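Local structure of purine nucleoside phosphorylase YlmD (Geobacillus stearothermophilus, 6T1B) at residues A[65-70]-A[116-121]; A[87-92]-A[112-117]; A[137-142]-A[266-271]. The protein cleaves adenosine, inosine and S-methyl-5'-thioadenosine with phosphate to free base and sugar phosphate, and also deaminates adenosine, using zinc. All blocks are in the same frame, centred on the assembly; numbering follows the deposited sequence.

Contact 1 of 3, residues A[65-70]-A[116-121]; sequences EWLAFP and GVLLAL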
loop_
_atom_site.group_PDB
_atom_site.type_symbol
_atom_site.label_atom_id
_atom_site.label_comp_id
_atom_site.label_asym_id
_atom_site.label_seq_id
_atom_site.Cartn_x
_atom_site.Cartn_y
_atom_site.Cartn_z
ATOM N N GLU A 65 -9.389 9.682 14.393
ATOM C CA GLU A 65 -10.102 10.936 14.633
ATOM C C GLU A 65 -10.174 11.764 13.357
ATOM O O GLU A 65 -11.249 12.253 12.989
ATOM C CB GLU A 65 -9.375 11.675 15.767
ATOM C CG GLU A 65 -9.734 13.138 15.998
ATOM C CD GLU A 65 -8.682 13.845 16.865
ATOM O OE1 GLU A 65 -8.015 13.159 17.673
ATOM O OE2 GLU A 65 -8.501 15.075 16.731
ATOM N N TRP A 66 -9.058 11.899 12.646
ATOM C CA TRP A 66 -9.072 12.668 11.406
ATOM C C TRP A 66 -10.047 12.081 10.389
ATOM O O TRP A 66 -10.740 12.825 9.678
ATOM C CB TRP A 66 -7.677 12.691 10.791
ATOM C CG TRP A 66 -6.621 13.374 11.574
ATOM C CD1 TRP A 66 -6.781 14.273 12.607
ATOM C CD2 TRP A 66 -5.215 13.219 11.379
ATOM N NE1 TRP A 66 -5.545 14.671 13.058
ATOM C CE2 TRP A 66 -4.571 14.052 12.323
ATOM C CE3 TRP A 66 -4.438 12.476 10.493
ATOM C CZ2 TRP A 66 -3.177 14.131 12.407
ATOM C CZ3 TRP A 66 -3.058 12.557 10.574
ATOM C CH2 TRP A 66 -2.444 13.402 11.532
ATOM N N LEU A 67 -10.120 10.765 10.307
ATOM C CA LEU A 67 -10.949 10.093 9.318
ATOM C C LEU A 67 -12.375 9.851 9.805
ATOM O O LEU A 67 -13.210 9.407 9.012
ATOM C CB LEU A 67 -10.347 8.744 8.969
ATOM C CG LEU A 67 -8.940 8.709 8.367
ATOM C CD1 LEU A 67 -8.543 7.285 8.057
ATOM C CD2 LEU A 67 -8.875 9.580 7.112
ATOM N N ALA A 68 -12.661 10.083 11.077
ATOM C CA ALA A 68 -13.919 9.661 11.668
ATOM C C ALA A 68 -14.195 8.195 11.348
ATOM O O ALA A 68 -15.277 7.825 10.902
ATOM C CB ALA A 68 -15.066 10.559 11.195
ATOM N N PHE A 69 -13.189 7.357 11.591
ATOM C CA PHE A 69 -13.229 5.932 11.250
ATOM C C PHE A 69 -12.531 5.216 12.402
ATOM O O PHE A 69 -11.304 5.068 12.411
ATOM C CB PHE A 69 -12.560 5.661 9.903
ATOM C CG PHE A 69 -13.197 4.550 9.119
ATOM C CD1 PHE A 69 -13.674 4.769 7.830
ATOM C CD2 PHE A 69 -13.342 3.291 9.674
ATOM C CE1 PHE A 69 -14.271 3.738 7.110
ATOM C CE2 PHE A 69 -13.935 2.260 8.957
ATOM C CZ PHE A 69 -14.377 2.479 7.676
ATOM N N PRO A 70 -13.296 4.805 13.425
ATOM C CA PRO A 70 -12.687 4.316 14.666
ATOM C C PRO A 70 -11.687 3.188 14.484
ATOM O O PRO A 70 -11.843 2.313 13.630
ATOM C CB PRO A 70 -13.897 3.845 15.482
ATOM C CG PRO A 70 -15.001 4.778 15.031
ATOM C CD PRO A 70 -14.760 4.964 13.556
ATOM N N GLY A 116 -17.746 -0.204 6.574
ATOM C CA GLY A 116 -17.428 -0.187 7.992
ATOM C C GLY A 116 -16.159 -0.911 8.370
ATOM O O GLY A 116 -15.925 -1.157 9.556
ATOM N N VAL A 117 -15.294 -1.212 7.410
ATOM C CA VAL A 117 -14.080 -1.988 7.617
ATOM C C VAL A 117 -12.947 -1.218 6.952
ATOM O O VAL A 117 -12.937 -1.069 5.726
ATOM C CB VAL A 117 -14.211 -3.393 6.993
ATOM C CG1 VAL A 117 -12.922 -4.157 7.127
ATOM C CG2 VAL A 117 -15.363 -4.126 7.636
ATOM N N LEU A 118 -11.990 -0.736 7.734
ATOM C CA LEU A 118 -10.873 0.026 7.193
ATOM C C LEU A 118 -9.673 -0.886 7.038
ATOM O O LEU A 118 -9.065 -1.290 8.026
ATOM C CB LEU A 118 -10.534 1.232 8.073
ATOM C CG LEU A 118 -9.607 2.234 7.379
ATOM C CD1 LEU A 118 -10.330 3.043 6.311
ATOM C CD2 LEU A 118 -8.905 3.150 8.381
ATOM N N LEU A 119 -9.299 -1.205 5.799
ATOM C CA LEU A 119 -8.087 -1.964 5.555
ATOM C C LEU A 119 -6.917 -1.029 5.804
ATOM O O LEU A 119 -6.921 0.112 5.317
ATOM C CB LEU A 119 -8.057 -2.461 4.111
ATOM C CG LEU A 119 -9.336 -3.210 3.691
ATOM C CD1 LEU A 119 -9.178 -3.640 2.237
ATOM C CD2 LEU A 119 -9.656 -4.364 4.559
ATOM N N ALA A 120 -5.897 -1.499 6.511
ATOM C CA ALA A 120 -4.839 -0.616 6.981
ATOM C C ALA A 120 -3.514 -1.366 6.928
ATOM O O ALA A 120 -3.311 -2.332 7.677
ATOM C CB ALA A 120 -5.172 -0.145 8.399
ATOM N N LEU A 121 -2.601 -0.903 6.058
ATOM C CA LEU A 121 -1.297 -1.518 5.856
ATOM C C LEU A 121 -0.191 -0.460 5.990
ATOM O O LEU A 121 -0.412 0.718 5.681
ATOM C CB LEU A 121 -1.204 -2.216 4.486
ATOM C CG LEU A 121 -1.822 -3.613 4.392
ATOM C CD1 LEU A 121 -3.337 -3.724 4.408
ATOM C CD2 LEU A 121 -1.280 -4.314 3.139
#

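Contact 2 of 3, residues A[87-92]-A[112-117]; sequences KVTKSD and TDEAGV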
loop_
_atom_site.group_PDB
_atom_site.type_symbol
_atom_site.label_atom_id
_atom_site.label_comp_id
_atom_site.label_asym_id
_atom_site.label_seq_id
_atom_site.Cartn_x
_atom_site.Cartn_y
_atom_site.Cartn_z
ATOM N N LYS A 87 -9.415 -12.176 2.160
ATOM C CA LYS A 87 -10.686 -11.472 2.231
ATOM C C LYS A 87 -11.080 -11.338 3.692
ATOM O O LYS A 87 -11.014 -12.312 4.458
ATOM C CB LYS A 87 -11.756 -12.274 1.507
ATOM C CG LYS A 87 -13.140 -11.654 1.585
ATOM C CD LYS A 87 -14.137 -12.437 0.775
ATOM C CE LYS A 87 -15.537 -11.804 0.791
ATOM N NZ LYS A 87 -16.433 -12.421 -0.231
ATOM N N VAL A 88 -11.473 -10.129 4.093
ATOM C CA VAL A 88 -11.898 -9.884 5.466
ATOM C C VAL A 88 -13.277 -9.254 5.518
ATOM O O VAL A 88 -13.778 -8.707 4.531
ATOM C CB VAL A 88 -10.887 -9.002 6.225
ATOM C CG1 VAL A 88 -9.553 -9.736 6.337
ATOM C CG2 VAL A 88 -10.702 -7.655 5.514
ATOM N N THR A 89 -13.901 -9.350 6.698
ATOM C CA THR A 89 -15.254 -8.875 6.932
ATOM C C THR A 89 -15.310 -8.174 8.284
ATOM O O THR A 89 -14.310 -8.037 8.986
ATOM C CB THR A 89 -16.264 -10.032 6.940
ATOM O OG1 THR A 89 -16.020 -10.854 8.099
ATOM C CG2 THR A 89 -16.159 -10.861 5.675
ATOM N N LYS A 90 -16.510 -7.744 8.670
ATOM C CA LYS A 90 -16.645 -7.095 9.974
ATOM C C LYS A 90 -16.215 -8.006 11.115
ATOM O O LYS A 90 -15.812 -7.498 12.173
ATOM C CB LYS A 90 -18.049 -6.520 10.144
ATOM C CG LYS A 90 -18.181 -5.163 9.448
ATOM C CD LYS A 90 -19.615 -4.698 9.231
ATOM C CE LYS A 90 -20.381 -4.600 10.528
ATOM N NZ LYS A 90 -21.513 -3.639 10.402
ATOM N N SER A 91 -16.217 -9.329 10.916
ATOM C CA SER A 91 -15.781 -10.223 11.983
ATOM C C SER A 91 -14.284 -10.120 12.244
ATOM O O SER A 91 -13.816 -10.618 13.276
ATOM C CB SER A 91 -16.163 -11.672 11.679
ATOM O OG SER A 91 -15.436 -12.198 10.586
ATOM N N ASP A 92 -13.541 -9.477 11.356
ATOM C CA ASP A 92 -12.106 -9.314 11.498
ATOM C C ASP A 92 -11.726 -7.953 12.055
ATOM O O ASP A 92 -10.533 -7.702 12.264
ATOM C CB ASP A 92 -11.411 -9.554 10.150
ATOM C CG ASP A 92 -11.723 -10.923 9.586
ATOM O OD1 ASP A 92 -12.335 -11.003 8.503
ATOM O OD2 ASP A 92 -11.413 -11.925 10.263
ATOM N N THR A 112 -12.157 -6.389 1.006
ATOM C CA THR A 112 -13.464 -6.592 1.606
ATOM C C THR A 112 -14.540 -6.022 0.695
ATOM O O THR A 112 -14.312 -5.039 -0.026
ATOM C CB THR A 112 -13.551 -5.940 2.991
ATOM O OG1 THR A 112 -14.788 -6.256 3.633
ATOM C CG2 THR A 112 -13.423 -4.420 2.902
ATOM N N ASP A 113 -15.714 -6.627 0.754
ATOM C CA ASP A 113 -16.880 -6.080 0.082
ATOM C C ASP A 113 -17.891 -5.486 1.059
ATOM O O ASP A 113 -18.999 -5.137 0.668
ATOM C CB ASP A 113 -17.515 -7.099 -0.874
ATOM C CG ASP A 113 -18.118 -8.288 -0.162
ATOM O OD1 ASP A 113 -18.073 -8.328 1.070
ATOM O OD2 ASP A 113 -18.641 -9.195 -0.853
ATOM N N GLU A 114 -17.491 -5.287 2.315
ATOM C CA GLU A 114 -18.367 -4.732 3.331
ATOM C C GLU A 114 -17.968 -3.302 3.652
ATOM O O GLU A 114 -16.791 -2.947 3.580
ATOM C CB GLU A 114 -18.322 -5.580 4.611
ATOM C CG GLU A 114 -18.715 -7.022 4.371
ATOM C CD GLU A 114 -18.840 -7.860 5.623
ATOM O OE1 GLU A 114 -19.160 -9.057 5.471
ATOM O OE2 GLU A 114 -18.626 -7.350 6.743
ATOM N N ALA A 115 -18.954 -2.484 4.005
ATOM C CA ALA A 115 -18.669 -1.168 4.556
ATOM C C ALA A 115 -18.330 -1.273 6.043
ATOM O O ALA A 115 -18.600 -2.280 6.704
ATOM C CB ALA A 115 -19.852 -0.225 4.357
ATOM N N GLY A 116 -17.746 -0.204 6.574
ATOM C CA GLY A 116 -17.428 -0.187 7.992
ATOM C C GLY A 116 -16.159 -0.911 8.370
ATOM O O GLY A 116 -15.925 -1.157 9.556
ATOM N N VAL A 117 -15.294 -1.212 7.410
ATOM C CA VAL A 117 -14.080 -1.988 7.617
ATOM C C VAL A 117 -12.947 -1.218 6.952
ATOM O O VAL A 117 -12.937 -1.069 5.726
ATOM C CB VAL A 117 -14.211 -3.393 6.993
ATOM C CG1 VAL A 117 -12.922 -4.157 7.127
ATOM C CG2 VAL A 117 -15.363 -4.126 7.636
HETATM O O HOH W 1 -15.605 -9.043 2.378
#

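Contact 3 of 3, residues A[137-142]-A[266-271]; sequences GLVGLA and AFIGRR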
loop_
_atom_site.group_PDB
_atom_site.type_symbol
_atom_site.label_atom_id
_atom_site.label_comp_id
_atom_site.label_asym_id
_atom_site.label_seq_id
_atom_site.Cartn_x
_atom_site.Cartn_y
_atom_site.Cartn_z
ATOM N N GLY A 137 -18.844 -2.589 -4.717
ATOM C CA GLY A 137 -18.547 -2.322 -3.326
ATOM C C GLY A 137 -17.335 -3.055 -2.793
ATOM O O GLY A 137 -17.244 -3.283 -1.586
ATOM N N LEU A 138 -16.347 -3.361 -3.638
ATOM C CA LEU A 138 -15.109 -4.001 -3.221
ATOM C C LEU A 138 -14.019 -2.958 -3.088
ATOM O O LEU A 138 -13.896 -2.060 -3.941
ATOM C CB LEU A 138 -14.632 -5.031 -4.248
ATOM C CG LEU A 138 -15.238 -6.419 -4.121
ATOM C CD1 LEU A 138 -15.169 -7.196 -5.415
ATOM C CD2 LEU A 138 -14.499 -7.153 -3.001
ATOM N N VAL A 139 -13.234 -3.083 -2.028
ATOM C CA VAL A 139 -12.000 -2.327 -1.902
ATOM C C VAL A 139 -10.910 -3.320 -1.529
ATOM O O VAL A 139 -11.169 -4.323 -0.843
ATOM C CB VAL A 139 -12.079 -1.177 -0.867
ATOM C CG1 VAL A 139 -13.076 -0.118 -1.309
ATOM C CG2 VAL A 139 -12.393 -1.708 0.546
ATOM N N GLY A 140 -9.676 -3.008 -1.924
ATOM C CA GLY A 140 -8.549 -3.851 -1.585
ATOM C C GLY A 140 -7.306 -3.016 -1.411
ATOM O O GLY A 140 -7.214 -1.887 -1.918
ATOM N N LEU A 141 -6.331 -3.608 -0.725
ATOM C CA LEU A 141 -5.073 -2.918 -0.499
ATOM C C LEU A 141 -3.982 -3.962 -0.388
ATOM O O LEU A 141 -4.098 -4.932 0.381
ATOM C CB LEU A 141 -5.162 -2.083 0.791
ATOM C CG LEU A 141 -3.948 -1.254 1.191
ATOM C CD1 LEU A 141 -3.483 -0.313 0.111
ATOM C CD2 LEU A 141 -4.306 -0.489 2.478
ATOM N N ALA A 142 -2.895 -3.755 -1.124
ATOM C CA ALA A 142 -1.767 -4.674 -1.132
ATOM C C ALA A 142 -0.453 -3.941 -0.937
ATOM O O ALA A 142 -0.302 -2.786 -1.343
ATOM C CB ALA A 142 -1.719 -5.476 -2.445
ATOM N N ALA A 266 -1.256 3.216 4.801
ATOM C CA ALA A 266 -2.182 3.275 3.677
ATOM C C ALA A 266 -3.489 2.659 4.141
ATOM O O ALA A 266 -3.499 1.663 4.875
ATOM C CB ALA A 266 -1.652 2.462 2.501
ATOM N N PHE A 267 -4.595 3.254 3.716
ATOM C CA PHE A 267 -5.877 2.786 4.209
ATOM C C PHE A 267 -6.923 2.923 3.123
ATOM O O PHE A 267 -6.841 3.806 2.256
ATOM C CB PHE A 267 -6.311 3.529 5.475
ATOM C CG PHE A 267 -6.259 5.022 5.339
ATOM C CD1 PHE A 267 -7.342 5.740 4.857
ATOM C CD2 PHE A 267 -5.105 5.718 5.676
ATOM C CE1 PHE A 267 -7.275 7.114 4.731
ATOM C CE2 PHE A 267 -5.054 7.089 5.552
ATOM C CZ PHE A 267 -6.122 7.782 5.057
ATOM N N ILE A 268 -7.882 2.010 3.143
ATOM C CA ILE A 268 -9.065 2.138 2.293
ATOM C C ILE A 268 -10.242 1.441 2.963
ATOM O O ILE A 268 -10.117 0.334 3.504
ATOM C CB ILE A 268 -8.794 1.611 0.868
ATOM C CG1 ILE A 268 -9.972 1.895 -0.072
ATOM C CG2 ILE A 268 -8.486 0.103 0.861
ATOM C CD1 ILE A 268 -9.643 1.677 -1.555
ATOM N N GLY A 269 -11.407 2.072 2.873
ATOM C CA GLY A 269 -12.633 1.514 3.418
ATOM C C GLY A 269 -13.815 2.331 2.943
ATOM O O GLY A 269 -13.643 3.405 2.356
ATOM N N ARG A 270 -15.003 1.815 3.195
ATOM C CA ARG A 270 -16.235 2.526 2.889
ATOM C C ARG A 270 -16.999 2.780 4.169
ATOM O O ARG A 270 -17.055 1.921 5.047
ATOM C CB ARG A 270 -17.068 1.733 1.894
ATOM C CG ARG A 270 -16.398 1.678 0.542
ATOM C CD ARG A 270 -17.258 1.048 -0.523
ATOM N NE ARG A 270 -17.626 -0.325 -0.198
ATOM C CZ ARG A 270 -18.847 -0.713 0.163
ATOM N NH1 ARG A 270 -19.832 0.174 0.248
ATOM N NH2 ARG A 270 -19.098 -1.988 0.425
ATOM N N ARG A 271 -17.583 3.971 4.266
ATOM C CA ARG A 271 -18.340 4.326 5.454
ATOM C C ARG A 271 -19.684 3.613 5.471
ATOM O O ARG A 271 -20.340 3.465 4.439
ATOM C CB ARG A 271 -18.584 5.831 5.483
ATOM C CG ARG A 271 -17.334 6.662 5.529
ATOM C CD ARG A 271 -17.679 8.130 5.839
ATOM N NE ARG A 271 -16.469 8.933 5.776
ATOM C CZ ARG A 271 -15.558 8.994 6.748
ATOM N NH1 ARG A 271 -15.748 8.329 7.874
ATOM N NH2 ARG A 271 -14.478 9.747 6.598
HETATM O O HOH W 2 -15.832 -2.373 0.819
#

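Contact 1 of 3, residues A[65-70]-A[116-121]
One face of the Phe-69 ring is met by Leu-118, whose CB stands 3.6 Å above the ring plane, nearer the ring's margin than its centre. This is a CH-pi contact, 4.0 Å from Leu-118 CB to the ring centroid. At the edge, in the plane of the ring, lies the backbone N of Val-117, 3.8 Å from Phe-69 CZ, with the carbonyl carbon of Gly-116 close by; glycine suits that place because, at its positive phi (81°), a CB would be pressed against the carbonyl O of Ala-115. Leu-118 holds CG anti to its backbone N (chi1 -166°), which carries CD1 along the same ring to the CD1-CE1 side, while the other branch, CD2, reaches Leu-67 CD1 at 4.2 Å. These two leucines meet at about a right angle. The side chains that meet are apolar and buried, and Trp-74 and Phe-267 of neighbouring strands also touch Leu-118. On the helix side, Ala-68 has positive phi and closes a Schellman motif after helix 53-67, turning the chain after Leu-67 so that Phe-69, too, points its CB at the strand. The arrangement is characteristic of a helix C-terminus packed on one face of a mixed beta-sheet, here at strand 118-123.

Contact 2 of 3, residues A[87-92]-A[112-117]
Thr-112 OG1 donates to Val-88 O at 2.8 Å while accepting from Glu-114 N, the bond that makes an ST turn; this double role suits a threonine hydroxyl where strand 109-112 gives way to a loop. It sits anti to the backbone N (chi1 -174°), which directs it at the neighbouring loop, tilted 32° from the carbonyl plane of Val-88. A second ST turn, at Thr-89, shapes that loop, where Thr-89 N also bonds to Asp-92 OD1. The tight part joins this bond to a second one, from Lys-90 N to Glu-114, and to the packing of Val-117 CG2 3.5 Å from Lys-90 CG. Val-88, buried under Leu-119 and Val-75, packs more loosely, its CG2 4.2 Å from Thr-112 CB. Toward the surface, Lys-87 NZ and Asp-113 OD2 form only a long salt bridge of 4.0 Å; the lysine's stronger one is to Glu-165. There water 1 links Val-88 O to Asp-113 N. The Lys-90 chain bends to take its ammonium to Glu-272. Glu-114, partly exposed, reaches over with an extended chain to lay its carboxylate against Thr-89 CB and CG2. Its OE2 accepts from Lys-90 N at 2.9 Å, the N-H arriving from above the carboxylate plane, 44° out of it.

Contact 3 of 3, residues A[137-142]-A[266-271]
Ile-268 carries CG1 anti to its backbone N (chi1 -173°) and extends on to CD1, so that both carbons run alongside Val-139 and lie 3.8 Å from its CB. The two side chains run antiparallel, side by side. On the other branch, Ile-268 CG2 is 3.6 Å from Gly-140 O and 4.0 Å from Leu-141 CB; a beta-branched residue suits this place because it fills both directions at once. Leu-141 brings CD2 to 3.3 Å from Ala-266 O and to 4.0 Å from Ala-266 CB, where a small residue leaves room for the leucine. Replacing Ile-268 by an alanine would probably open a gap between Val-139 and Leu-141 and strip both of their shared apolar partner. At the outer end Arg-270, bent at chi3 (-60°), lays one guanidinium face over Gly-137 CA, which glycine permits, since a CB would crowd NH2. Arg-270 NH2 and NE make weak bonds to Gly-137 O, and water 2 bridges that oxygen and NE. Strands 138-142 and 266-269 belong to different sheets, and Val-139, Leu-141, Ala-266 and Ile-268 point their CB atoms across at the opposing strand: this is face-to-face sheet packing. These short segments run nearly antiparallel, at 166°, with axes 6.8 Å apart. Leu-119 and Leu-121 of strand 118-123, Tyr-130 and Val-132 of strand 127-133, and Leu-28 and Ala-26 of strand 25-29 border the same core.

The three contacts crowd one side of the chain's centre. The centres of contacts 1 and 2 are about 12 Å apart. Contact 3 has its centre about 10 Å from that of contact 1 and about 9 Å from that of contact 2. Contacts 1 and 2 share Gly-116 and Val-117, where segment 112-117 runs into 116-121; contact 3 opens after both. Strands 118-123 and 264-269 are neighbours in one mixed sheet, tying contact 1 to contact 3, whereas a probable bond from Thr-112 N to Val-139 O, in the other sheet, links contact 2 to contact 3. Contact 1 thus joins a helix end to the first sheet, contact 2 joins loops at the sheet ends, and contact 3 packs the sheets together; there the side chain of Ala-266 lies about 9 Å from the inosine and about 11 Å from a zinc ion.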